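Local atomic coordinates of 6-phosphogluconate dehydrogenase, NAD-binding (Mycolicibacterium smegmatis MC2 155, PDB entry 6SMT), a protein that reduces imines with S-enantioselectivity, probably with the NADPH it binds in a Rossmann-type domain as hydride donor. Residues Val75-Val80 / Gly119-Gly124; Thr59-Ile64 / Gly88-Gly93. All coordinates share one frame; numbering follows the deposited sequence.

Contact 1 (Val75-Val80 / Gly119-Gly124). With NDP (NADPH dihydro-nicotinamide-adenine-dinucleotide phosphate), chain L.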
ATOM      1  N   VAL B  75      17.980  -2.982 -16.718  1.00 14.72           N
ATOM      2  CA  VAL B  75      16.493  -3.022 -16.667  1.00 15.32           C
ATOM      3  C   VAL B  75      15.989  -4.436 -16.461  1.00 17.68           C
ATOM      4  O   VAL B  75      15.087  -4.591 -15.650  1.00 18.86           O
ATOM      5  CB  VAL B  75      15.885  -2.366 -17.905  1.00 15.23           C
ATOM      6  CG1 VAL B  75      16.226  -3.118 -19.176  1.00 16.95           C
ATOM      7  CG2 VAL B  75      14.359  -2.265 -17.716  1.00 17.31           C
ATOM      8  N   ASP B  76      16.524  -5.462 -17.118  1.00 15.03           N
ATOM      9  CA  ASP B  76      16.002  -6.816 -17.005  1.00 15.25           C
ATOM     10  C   ASP B  76      17.065  -7.834 -17.377  1.00 15.07           C
ATOM     11  O   ASP B  76      18.213  -7.452 -17.689  1.00 15.24           O
ATOM     12  CB  ASP B  76      14.742  -6.983 -17.858  1.00 17.17           C
ATOM     13  CG  ASP B  76      14.977  -6.846 -19.383  1.00 19.45           C
ATOM     14  OD1 ASP B  76      16.088  -6.814 -19.858  1.00 20.93           O
ATOM     15  OD2 ASP B  76      13.934  -6.659 -20.175  1.00 25.50           O
ATOM     16  N   HIS B  77      16.737  -9.140 -17.334  1.00 14.86           N
ATOM     17  CA  HIS B  77      17.694 -10.211 -17.638  1.00 14.46           C
ATOM     18  C   HIS B  77      17.917 -10.340 -19.149  1.00 14.98           C
ATOM     19  O   HIS B  77      18.952 -10.876 -19.447  1.00 17.00           O
ATOM     20  CB  HIS B  77      17.399 -11.502 -16.901  1.00 14.63           C
ATOM     21  CG  HIS B  77      17.928 -11.454 -15.507  1.00 14.46           C
ATOM     22  ND1 HIS B  77      18.929 -12.330 -15.076  1.00 16.11           N
ATOM     23  CD2 HIS B  77      17.741 -10.555 -14.478  1.00 15.03           C
ATOM     24  CE1 HIS B  77      19.282 -12.034 -13.813  1.00 16.88           C
ATOM     25  NE2 HIS B  77      18.552 -10.944 -13.413  1.00 15.31           N
ATOM     26  N   ASP B  78      17.057  -9.819 -20.013  1.00 16.59           N
ATOM     27  CA  ASP B  78      17.478  -9.805 -21.444  1.00 18.24           C
ATOM     28  C   ASP B  78      18.713  -8.893 -21.579  1.00 18.74           C
ATOM     29  O   ASP B  78      19.715  -9.284 -22.245  1.00 19.73           O
ATOM     30  CB  ASP B  78      16.374  -9.356 -22.379  1.00 19.77           C
ATOM     31  CG  ASP B  78      15.317 -10.444 -22.594  1.00 19.94           C
ATOM     32  OD1 ASP B  78      15.608 -11.617 -22.454  1.00 22.85           O
ATOM     33  OD2 ASP B  78      14.285 -10.059 -23.038  1.00 25.98           O
ATOM     34  N   ALA B  79      18.746  -7.771 -20.862  1.00 17.57           N
ATOM     35  CA  ALA B  79      19.924  -6.882 -20.867  1.00 17.25           C
ATOM     36  C   ALA B  79      21.052  -7.545 -20.146  1.00 16.67           C
ATOM     37  O   ALA B  79      22.204  -7.505 -20.629  1.00 18.16           O
ATOM     38  CB  ALA B  79      19.550  -5.580 -20.268  1.00 17.94           C
ATOM     39  N   VAL B  80      20.858  -8.132 -18.949  1.00 15.94           N
ATOM     40  CA  VAL B  80      21.957  -8.837 -18.262  1.00 15.50           C
ATOM     41  C   VAL B  80      22.620  -9.849 -19.195  1.00 17.20           C
ATOM     42  O   VAL B  80      23.837  -9.872 -19.243  1.00 17.76           O
ATOM     43  CB  VAL B  80      21.455  -9.556 -16.989  1.00 14.84           C
ATOM     44  CG1 VAL B  80      22.518 -10.423 -16.343  1.00 15.74           C
ATOM     45  CG2 VAL B  80      20.957  -8.539 -15.980  1.00 14.80           C
ATOM     46  N   GLY B 119      32.447 -18.795 -14.374  1.00 20.53           N
ATOM     47  CA  GLY B 119      32.186 -17.838 -13.273  1.00 19.52           C
ATOM     48  C   GLY B 119      31.307 -18.460 -12.200  1.00 18.46           C
ATOM     49  O   GLY B 119      30.771 -19.597 -12.355  1.00 18.86           O
ATOM     50  N   ARG B 120      31.110 -17.704 -11.132  0.56 17.73           N
ATOM     51  CA  ARG B 120      30.259 -17.993  -9.938  0.56 17.12           C
ATOM     52  C   ARG B 120      29.130 -16.949 -10.015  0.56 16.34           C
ATOM     53  O   ARG B 120      29.397 -15.858 -10.589  0.56 15.09           O
ATOM     54  CB  ARG B 120      31.212 -17.920  -8.735  0.56 19.18           C
ATOM     55  CG  ARG B 120      32.138 -19.146  -8.643  0.56 22.33           C
ATOM     56  CD  ARG B 120      32.927 -19.241  -7.357  0.56 24.28           C
ATOM     57  NE  ARG B 120      33.755 -18.081  -7.196  0.56 29.41           N
ATOM     58  CZ  ARG B 120      34.320 -17.704  -6.062  0.56 30.82           C
ATOM     59  NH1 ARG B 120      34.092 -18.396  -4.970  0.56 32.04           N
ATOM     60  NH2 ARG B 120      35.092 -16.638  -6.028  0.56 35.88           N
ATOM     61  N   TYR B 121      27.934 -17.294  -9.549  1.00 16.55           N
ATOM     62  CA  TYR B 121      26.813 -16.330  -9.638  1.00 14.34           C
ATOM     63  C   TYR B 121      26.066 -16.279  -8.344  1.00 14.63           C
ATOM     64  O   TYR B 121      25.721 -17.322  -7.776  1.00 15.27           O
ATOM     65  CB  TYR B 121      25.853 -16.742 -10.763  1.00 14.68           C
ATOM     66  CG  TYR B 121      24.738 -15.760 -11.010  1.00 14.06           C
ATOM     67  CD1 TYR B 121      24.964 -14.566 -11.643  1.00 14.42           C
ATOM     68  CD2 TYR B 121      23.466 -16.042 -10.630  1.00 15.08           C
ATOM     69  CE1 TYR B 121      23.946 -13.692 -11.898  1.00 14.71           C
ATOM     70  CE2 TYR B 121      22.413 -15.192 -10.907  1.00 14.43           C
ATOM     71  CZ  TYR B 121      22.656 -13.963 -11.482  1.00 13.87           C
ATOM     72  OH  TYR B 121      21.641 -13.074 -11.764  1.00 15.07           O
ATOM     73  N   LEU B 122      25.721 -15.070  -7.918  1.00 13.15           N
ATOM     74  CA  LEU B 122      24.642 -14.856  -6.934  1.00 13.64           C
ATOM     75  C   LEU B 122      23.568 -14.065  -7.645  1.00 13.58           C
ATOM     76  O   LEU B 122      23.895 -13.160  -8.433  1.00 13.49           O
ATOM     77  CB  LEU B 122      25.050 -14.107  -5.672  1.00 14.84           C
ATOM     78  CG  LEU B 122      26.084 -14.800  -4.851  1.00 16.50           C
ATOM     79  CD1 LEU B 122      26.582 -13.840  -3.756  1.00 17.58           C
ATOM     80  CD2 LEU B 122      25.519 -16.051  -4.224  1.00 18.04           C
ATOM     81  N   ASP B 123      22.299 -14.263  -7.337  1.00 13.90           N
ATOM     82  CA  ASP B 123      21.228 -13.365  -7.784  1.00 14.60           C
ATOM     83  C   ASP B 123      20.835 -12.482  -6.621  1.00 14.66           C
ATOM     84  O   ASP B 123      20.803 -12.945  -5.462  1.00 15.66           O
ATOM     85  CB  ASP B 123      19.989 -14.146  -8.247  1.00 14.60           C
ATOM     86  CG  ASP B 123      19.108 -13.217  -9.103  1.00 16.27           C
ATOM     87  OD1 ASP B 123      19.640 -12.688 -10.130  1.00 15.97           O
ATOM     88  OD2 ASP B 123      17.925 -12.900  -8.679  1.00 15.90           O
ATOM     89  N   GLY B 124      20.581 -11.212  -6.872  1.00 14.62           N
ATOM     90  CA  GLY B 124      20.166 -10.297  -5.816  1.00 15.48           C
ATOM     91  C   GLY B 124      19.032  -9.398  -6.257  1.00 14.75           C
ATOM     92  O   GLY B 124      18.756  -9.281  -7.437  1.00 16.13           O
TER
HETATM   93  PA  NDP L 301      16.540   0.888 -15.467  1.00 15.55           P
HETATM   94  O1A NDP L 301      15.759  -0.270 -14.920  1.00 16.18           O
HETATM   95  O2A NDP L 301      15.834   2.015 -16.154  1.00 17.89           O
HETATM   96  O5B NDP L 301      17.693   0.316 -16.393  1.00 17.08           O
HETATM   97  C5B NDP L 301      18.554   1.279 -17.028  1.00 18.22           C
HETATM   98  C4B NDP L 301      19.907   0.645 -17.227  1.00 15.71           C
HETATM   99  O4B NDP L 301      19.806  -0.544 -18.062  1.00 15.83           O
HETATM  100  C3B NDP L 301      20.875   1.585 -17.973  1.00 15.67           C
HETATM  101  O3B NDP L 301      22.211   1.367 -17.558  1.00 16.56           O
HETATM  102  C2B NDP L 301      20.674   1.133 -19.404  1.00 16.66           C
HETATM  103  O2B NDP L 301      21.714   1.403 -20.339  1.00 17.41           O
HETATM  104  C1B NDP L 301      20.671  -0.364 -19.169  1.00 16.62           C
HETATM  105  N9A NDP L 301      20.159  -1.151 -20.286  1.00 18.53           N
HETATM  106  C8A NDP L 301      18.869  -1.224 -20.758  1.00 18.71           C
HETATM  107  N7A NDP L 301      18.746  -2.049 -21.771  1.00 20.93           N
HETATM  108  C5A NDP L 301      20.021  -2.542 -21.997  1.00 21.13           C
HETATM  109  C6A NDP L 301      20.578  -3.422 -22.960  1.00 22.93           C
HETATM  110  N6A NDP L 301      19.862  -4.084 -23.865  1.00 28.10           N
HETATM  111  N1A NDP L 301      21.906  -3.654 -22.888  1.00 23.66           N
HETATM  112  C2A NDP L 301      22.642  -3.044 -21.955  1.00 22.47           C
HETATM  113  N3A NDP L 301      22.234  -2.181 -21.019  1.00 21.29           N
HETATM  114  C4A NDP L 301      20.917  -1.957 -21.107  1.00 19.14           C
HETATM  115  O3  NDP L 301      17.452   1.603 -14.359  1.00 16.89           O
HETATM  116  PN  NDP L 301      17.594   1.690 -12.809  1.00 14.94           P
HETATM  117  O1N NDP L 301      18.956   2.143 -12.525  1.00 15.19           O
HETATM  118  O2N NDP L 301      16.466   2.491 -12.263  1.00 15.13           O
HETATM  119  O5D NDP L 301      17.346   0.196 -12.267  1.00 13.61           O
HETATM  120  C5D NDP L 301      18.275  -0.844 -12.550  1.00 14.31           C
HETATM  121  C4D NDP L 301      17.707  -2.103 -11.944  1.00 14.32           C
HETATM  122  O4D NDP L 301      17.646  -1.910 -10.507  1.00 13.72           O
HETATM  123  C3D NDP L 301      16.299  -2.506 -12.403  1.00 13.44           C
HETATM  124  O3D NDP L 301      16.171  -3.906 -12.620  1.00 14.46           O
HETATM  125  C2D NDP L 301      15.434  -2.075 -11.233  1.00 13.44           C
HETATM  126  O2D NDP L 301      14.215  -2.795 -11.070  1.00 14.27           O
HETATM  127  C1D NDP L 301      16.337  -2.244 -10.039  1.00 13.14           C
HETATM  128  N1N NDP L 301      16.021  -1.344  -8.913  1.00 13.61           N
HETATM  129  C2N NDP L 301      15.942   0.009  -9.107  1.00 13.52           C
HETATM  130  C3N NDP L 301      15.569   0.849  -8.112  1.00 13.23           C
HETATM  131  C7N NDP L 301      15.467   2.310  -8.301  1.00 15.26           C
HETATM  132  O7N NDP L 301      15.062   2.961  -7.311  1.00 16.88           O
HETATM  133  N7N NDP L 301      15.811   2.903  -9.432  1.00 13.95           N
HETATM  134  C4N NDP L 301      15.209   0.324  -6.811  1.00 14.64           C
HETATM  135  C5N NDP L 301      15.368  -1.105  -6.638  1.00 14.54           C
HETATM  136  C6N NDP L 301      15.784  -1.875  -7.620  1.00 13.53           C
HETATM  137  P2B NDP L 301      21.741   2.890 -20.998  1.00 20.06           P
HETATM  138  O1X NDP L 301      22.739   2.720 -22.182  1.00 21.17           O
HETATM  139  O2X NDP L 301      20.328   3.163 -21.509  1.00 21.25           O
HETATM  140  O3X NDP L 301      22.150   3.894 -19.997  1.00 19.90           O
HETATM  141  O   HOH W   1      19.062 -10.098 -10.859  1.00 16.32           O
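Tyr121 and Asp123 both hold CG anti to the backbone N (chi1 -175° and -162°), and His77, at the start of helix 77-87, sets CG beside its backbone N (chi1 -82°) to meet them. The phenol of Tyr121 donates to Asp123 OD1, with 2.6 Å between OH and OD1, on the anti lone pair of the carboxylate oxygen. Tyr121 OH also lies at the edge of the imidazole, in its plane, 3.3 Å from His77 CE1. No direct hydrogen bond joins the two segments. A water bridges them instead, 2.7 Å from His77 NE2 and 2.8 Å from Asp123 OD1. Asp123 OD1 accepts from the phenol, and probably from the water too. Thr110 OG1 holds His77 ND1 and helps to fix the ring, while Val80 CG2 covers one ring face. Asp76 N-caps the helix: its OD1 accepts from Ala79 N at 3.0 Å. Ala79 CB packs on the adenine of NADPH, 3.5 Å from NDP C5A. The contact is buried where the cofactor-binding turn starts its helix. Helix 104-116 touches both segments: Arg106 meets His77, Thr110 and Ala111 meet Tyr121, and Ala107 meets Asp123. Strand 120-126 runs between strands 95-98 and 139-143.

Contact 2 (Thr59-Ile64 / Gly88-Gly93)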
ATOM      1  N   THR B  59      34.466  -1.974 -22.543  1.00 22.77           N
ATOM      2  CA  THR B  59      33.628  -3.105 -22.962  1.00 23.92           C
ATOM      3  C   THR B  59      33.221  -3.863 -21.693  1.00 20.63           C
ATOM      4  O   THR B  59      33.920  -3.795 -20.672  1.00 20.64           O
ATOM      5  CB  THR B  59      34.380  -4.079 -23.878  1.00 25.03           C
ATOM      6  OG1 THR B  59      35.414  -4.732 -23.158  1.00 24.22           O
ATOM      7  CG2 THR B  59      34.882  -3.372 -25.128  1.00 27.30           C
ATOM      8  N   PRO B  60      32.124  -4.652 -21.744  1.00 21.40           N
ATOM      9  CA  PRO B  60      31.821  -5.555 -20.623  1.00 20.36           C
ATOM     10  C   PRO B  60      32.913  -6.546 -20.280  1.00 20.63           C
ATOM     11  O   PRO B  60      33.206  -6.784 -19.143  1.00 21.07           O
ATOM     12  CB  PRO B  60      30.605  -6.337 -21.067  1.00 20.52           C
ATOM     13  CG  PRO B  60      29.981  -5.413 -22.053  1.00 22.98           C
ATOM     14  CD  PRO B  60      31.101  -4.690 -22.798  1.00 22.27           C
ATOM     15  N   ALA B  61      33.638  -7.127 -21.265  1.00 20.64           N
ATOM     16  CA  ALA B  61      34.745  -8.037 -20.943  1.00 21.87           C
ATOM     17  C   ALA B  61      35.839  -7.325 -20.158  1.00 21.19           C
ATOM     18  O   ALA B  61      36.330  -7.845 -19.185  1.00 23.04           O
ATOM     19  CB  ALA B  61      35.310  -8.579 -22.252  1.00 21.79           C
ATOM     20  N   ALA B  62      36.262  -6.150 -20.602  1.00 19.91           N
ATOM     21  CA  ALA B  62      37.318  -5.417 -19.888  1.00 21.89           C
ATOM     22  C   ALA B  62      36.848  -4.975 -18.494  1.00 21.51           C
ATOM     23  O   ALA B  62      37.629  -5.088 -17.543  1.00 21.61           O
ATOM     24  CB  ALA B  62      37.772  -4.219 -20.683  1.00 23.31           C
ATOM     25  N   ALA B  63      35.581  -4.626 -18.399  1.00 20.93           N
ATOM     26  CA  ALA B  63      35.015  -4.226 -17.080  1.00 20.42           C
ATOM     27  C   ALA B  63      35.065  -5.411 -16.113  1.00 18.44           C
ATOM     28  O   ALA B  63      35.511  -5.231 -14.986  1.00 18.87           O
ATOM     29  CB  ALA B  63      33.638  -3.690 -17.308  1.00 19.98           C
ATOM     30  N   ILE B  64      34.548  -6.552 -16.518  1.00 17.82           N
ATOM     31  CA  ILE B  64      34.484  -7.740 -15.645  1.00 18.12           C
ATOM     32  C   ILE B  64      35.906  -8.228 -15.327  1.00 20.29           C
ATOM     33  O   ILE B  64      36.246  -8.526 -14.190  1.00 19.86           O
ATOM     34  CB  ILE B  64      33.558  -8.797 -16.259  1.00 18.75           C
ATOM     35  CG1 ILE B  64      32.129  -8.275 -16.164  1.00 20.02           C
ATOM     36  CG2 ILE B  64      33.750 -10.118 -15.555  1.00 20.05           C
ATOM     37  CD1 ILE B  64      31.159  -9.106 -16.869  1.00 20.55           C
ATOM     38  N   GLY B  88      31.932 -12.559 -22.866  1.00 23.85           N
ATOM     39  CA  GLY B  88      32.546 -13.836 -23.250  1.00 25.17           C
ATOM     40  C   GLY B  88      33.140 -14.562 -22.052  1.00 24.71           C
ATOM     41  O   GLY B  88      32.407 -14.840 -21.069  1.00 25.46           O
ATOM     42  N   ASP B  89      34.449 -14.848 -22.047  1.00 24.14           N
ATOM     43  CA  ASP B  89      35.069 -15.671 -20.972  0.59 23.83           C
ATOM     44  C   ASP B  89      35.577 -14.811 -19.815  1.00 22.33           C
ATOM     45  O   ASP B  89      36.146 -15.372 -18.864  1.00 23.21           O
ATOM     46  CB  ASP B  89      36.227 -16.508 -21.544  0.59 26.32           C
ATOM     47  CG  ASP B  89      35.714 -17.503 -22.563  0.59 29.12           C
ATOM     48  OD1 ASP B  89      34.727 -18.209 -22.235  0.59 30.35           O
ATOM     49  OD2 ASP B  89      36.347 -17.584 -23.686  0.59 31.32           O
ATOM     50  N   ALA B  90      35.331 -13.489 -19.834  1.00 21.48           N
ATOM     51  CA  ALA B  90      35.823 -12.573 -18.767  1.00 21.71           C
ATOM     52  C   ALA B  90      35.345 -13.001 -17.395  1.00 20.59           C
ATOM     53  O   ALA B  90      36.088 -12.826 -16.420  1.00 21.01           O
ATOM     54  CB  ALA B  90      35.480 -11.131 -19.020  1.00 21.65           C
ATOM     55  N   PRO B  91      34.098 -13.529 -17.227  1.00 19.99           N
ATOM     56  CA  PRO B  91      33.740 -13.966 -15.893  1.00 19.55           C
ATOM     57  C   PRO B  91      34.456 -15.153 -15.276  1.00 19.43           C
ATOM     58  O   PRO B  91      34.281 -15.480 -14.129  1.00 19.48           O
ATOM     59  CB  PRO B  91      32.244 -14.284 -15.995  1.00 19.49           C
ATOM     60  CG  PRO B  91      31.773 -13.562 -17.216  1.00 19.80           C
ATOM     61  CD  PRO B  91      32.965 -13.637 -18.163  1.00 20.30           C
ATOM     62  N   ALA B  92      35.340 -15.827 -16.076  1.00 20.86           N
ATOM     63  CA  ALA B  92      35.966 -17.063 -15.589  1.00 21.21           C
ATOM     64  C   ALA B  92      36.701 -16.779 -14.275  1.00 19.32           C
ATOM     65  O   ALA B  92      37.536 -15.827 -14.258  1.00 22.00           O
ATOM     66  CB  ALA B  92      36.932 -17.623 -16.656  1.00 22.21           C
ATOM     67  N   GLY B  93      36.493 -17.572 -13.251  1.00 20.39           N
ATOM     68  CA  GLY B  93      37.210 -17.410 -11.978  1.00 21.27           C
ATOM     69  C   GLY B  93      36.774 -16.173 -11.182  1.00 22.27           C
ATOM     70  O   GLY B  93      37.402 -15.881 -10.180  1.00 24.29           O
TER
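Ile64 reaches from helix 60-65 towards the turn at Ala90 and Pro91. Its CB lies 4.1 Å from Ala90 CB. From there the side chain forks. The CG2 branch is anti to the backbone N and makes the contact with the turn. It lies 3.7 Å from Ala90 O and 4.0 Å from Ala90 CB. The same methyl also faces the proline ring, at 4.3 Å from Pro91 CG. The other branch, CG1, is anti to the carbonyl carbon (chi1 -70°). It extends to CD1 with chi2 at 172° and does not share in the touch on Ala90 and Pro91. The Ile64 side chain also packs on Leu16 of strand 12-16 and Ala87 of helix 77-87.

Ala90 is the piece that fits against the helix. Its methyl rests on the backbone of Ala61, 3.4 Å from Ala61 O, and beside the Ala61 methyl, with 4.1 Å between the two CB atoms. No hydrogen bond crosses the contact; methyl groups pack on one another and on the backbone carbonyls.

Each partner is shaped by its own local bonds. Thr59 N-caps the helix, and its OG1 accepts a nearly straight bond from Ala62 N. In the other segment, Gly88 is the first residue past helix 77-87, with positive phi. Asp89 to Ala92 then form a type I beta turn, closed by Ala92 N on Asp89 O, and this turn presents Ala90 and Pro91. Pro91 also touches Val117.

This is plain packing at the edge of the nucleotide-binding domain. It joins a short helix to the loop that leads from helix 77-87 into strand 95-98, an alpha-to-beta connection of the Rossmann fold.

How the contacts relate
Contact 1 and contact 2 lie in the same NADPH-binding domain, with centres 14 Å apart. Helix 77-87 links them: contact 1 uses its N-terminal end, and contact 2 uses the turn that follows its C-terminal end. Their segments alternate along the chain. Nearest atoms are about 3 Å apart, but the two do not touch. Only contact 1 meets the cofactor, through Val75 and Ala79. In contact 2 the Ile64 side chain stays about 12 Å from NADPH. The bound 2-ethylhexanol is about 13 Å from the His77 side chain; that pocket is formed by other residues, among them Met127 and Trp184.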